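Local coordinates for protein methylxanthine N1-demethylase NdmA (Pseudomonas putida, PDB 6ICN) that removes the N1-methyl group of caffeine, giving theobromine and formaldehyde, as a Rieske non-heme iron oxygenase that uses NADH and oxygen, at residues 90-94 with 95-99. Numbering follows the deposited sequence.
Sequences GTVSG and NRLQC. With FES (Fe2/s2 (inorganic) cluster), chain D.
Thr91 and Gln98 lie side by side on one face of a tight antiparallel hairpin. The methyl CG2 of Thr91 packs against CB of Gln98 at 3.7 Å and also lies near its amide end. With OG1 anti to the backbone N (chi1 -175°), it is the methyl that is turned toward Gln98. The Gln98 chain runs extended from the strand, with CG anti to the backbone N (chi1 178°), and its OE1 comes to 4.0 Å from CB of Ser93. That OE1 accepts a hydrogen bond from NE2 of Gln105, which probably holds the amide in this rotation. Phe194 of the second subunit packs on Gln98. Arg96, on the same face, rests its CB on Ser93 O, then leads away, and its NH1 donates a hydrogen bond to OE1 of Gln105. One glutamine side chain thus ties both residues to the next strand.

Val92 and Leu97 share the other face and meet loosely, CG2 of Val92 to CD1 of Leu97 at 4.4 Å. Both turn to strand 62-69, where Val92 touches Ala67 and Leu69, and Leu97 touches Val65.

Two pairs of backbone bonds hold the strands. Thr91 N donates to Gln98 O, and Gln98 N returns a bond of 2.8 Å to Thr91 O. Ser93 N donates to Arg96 O at 2.8 Å, while Arg96 N donates to Ser93 O at 3.0 Å. Gly94 takes the positive phi (61°) of the turn.

Beyond Gln98, Cys99 points away from the hairpin and its SG binds the iron FE1 of the cluster at 2.3 Å, an iron also held by Cys80 SG. The arrangement is a beta hairpin with a two-residue loop, Gly94-Asn95, in a type II' turn, leading into a cysteine ligand of the Rieske [2Fe-2S] cluster.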
loop_
_atom_site.group_PDB
_atom_site.type_symbol
_atom_site.label_atom_id
_atom_site.label_comp_id
_atom_site.label_asym_id
_atom_site.label_seq_id
_atom_site.Cartn_x
_atom_site.Cartn_y
_atom_site.Cartn_z
ATOM N N GLY A 90 -27.870 10.510 4.989
ATOM C CA GLY A 90 -28.842 11.514 4.602
ATOM C C GLY A 90 -28.401 12.932 4.915
ATOM O O GLY A 90 -27.204 13.235 5.025
ATOM N N THR A 91 -29.391 13.817 5.076
ATOM C CA THR A 91 -29.148 15.249 5.180
ATOM C C THR A 91 -30.107 15.869 6.190
ATOM O O THR A 91 -31.267 15.468 6.276
ATOM C CB THR A 91 -29.320 15.923 3.802
ATOM O OG1 THR A 91 -28.958 17.313 3.876
ATOM C CG2 THR A 91 -30.725 15.837 3.351
ATOM N N VAL A 92 -29.620 16.839 6.956
ATOM C CA VAL A 92 -30.500 17.630 7.813
ATOM C C VAL A 92 -31.208 18.667 6.948
ATOM O O VAL A 92 -30.570 19.393 6.178
ATOM C CB VAL A 92 -29.709 18.301 8.944
ATOM C CG1 VAL A 92 -30.605 19.288 9.714
ATOM C CG2 VAL A 92 -29.122 17.247 9.881
ATOM N N SER A 93 -32.529 18.738 7.074
ATOM C CA SER A 93 -33.341 19.671 6.292
ATOM C C SER A 93 -34.277 20.353 7.275
ATOM O O SER A 93 -35.156 19.700 7.846
ATOM C CB SER A 93 -34.115 18.938 5.195
ATOM O OG SER A 93 -34.995 19.817 4.519
ATOM N N GLY A 94 -34.067 21.648 7.500
ATOM C CA GLY A 94 -34.788 22.323 8.563
ATOM C C GLY A 94 -34.446 21.680 9.896
ATOM O O GLY A 94 -33.276 21.485 10.240
ATOM N N ASN A 95 -35.478 21.325 10.651
ATOM C CA ASN A 95 -35.315 20.641 11.925
ATOM C C ASN A 95 -35.612 19.154 11.802
ATOM O O ASN A 95 -36.051 18.520 12.769
ATOM C CB ASN A 95 -36.203 21.293 12.986
ATOM C CG ASN A 95 -35.812 22.752 13.246
ATOM O OD1 ASN A 95 -34.853 23.265 12.657
ATOM N ND2 ASN A 95 -36.558 23.422 14.125
ATOM N N ARG A 96 -35.375 18.584 10.619
ATOM C CA ARG A 96 -35.645 17.172 10.371
ATOM C C ARG A 96 -34.432 16.493 9.739
ATOM O O ARG A 96 -33.564 17.140 9.154
ATOM C CB ARG A 96 -36.846 16.978 9.447
ATOM C CG ARG A 96 -38.163 17.553 9.996
ATOM C CD ARG A 96 -39.277 17.342 8.988
ATOM N NE ARG A 96 -40.532 17.966 9.406
ATOM C CZ ARG A 96 -41.525 18.219 8.562
ATOM N NH1 ARG A 96 -41.401 17.894 7.278
ATOM N NH2 ARG A 96 -42.640 18.797 9.004
ATOM N N LEU A 97 -34.418 15.167 9.838
ATOM C CA LEU A 97 -33.392 14.325 9.226
ATOM C C LEU A 97 -34.020 13.592 8.043
ATOM O O LEU A 97 -34.996 12.843 8.209
ATOM C CB LEU A 97 -32.814 13.334 10.242
ATOM C CG LEU A 97 -31.739 12.348 9.743
ATOM C CD1 LEU A 97 -30.556 13.111 9.123
ATOM C CD2 LEU A 97 -31.270 11.470 10.893
ATOM N N GLN A 98 -33.454 13.801 6.857
ATOM C CA GLN A 98 -34.004 13.293 5.608
ATOM C C GLN A 98 -33.218 12.070 5.147
ATOM O O GLN A 98 -31.991 12.125 5.005
ATOM C CB GLN A 98 -33.958 14.377 4.533
ATOM C CG GLN A 98 -34.479 13.933 3.175
ATOM C CD GLN A 98 -34.596 15.102 2.228
ATOM O OE1 GLN A 98 -35.240 16.104 2.547
ATOM N NE2 GLN A 98 -33.972 14.997 1.078
ATOM N N CYS A 99 -33.928 10.981 4.905
ATOM C CA CYS A 99 -33.294 9.762 4.411
ATOM C C CYS A 99 -32.762 9.969 2.990
ATOM O O CYS A 99 -33.435 10.582 2.163
ATOM C CB CYS A 99 -34.310 8.624 4.405
ATOM S SG CYS A 99 -33.632 7.048 3.836
HETATM FE FE1 FES D . -35.607 5.822 3.698
HETATM FE FE2 FES D . -37.006 4.925 1.608
HETATM S S1 FES D . -35.405 3.842 2.754
HETATM S S2 FES D . -37.056 6.944 2.479
#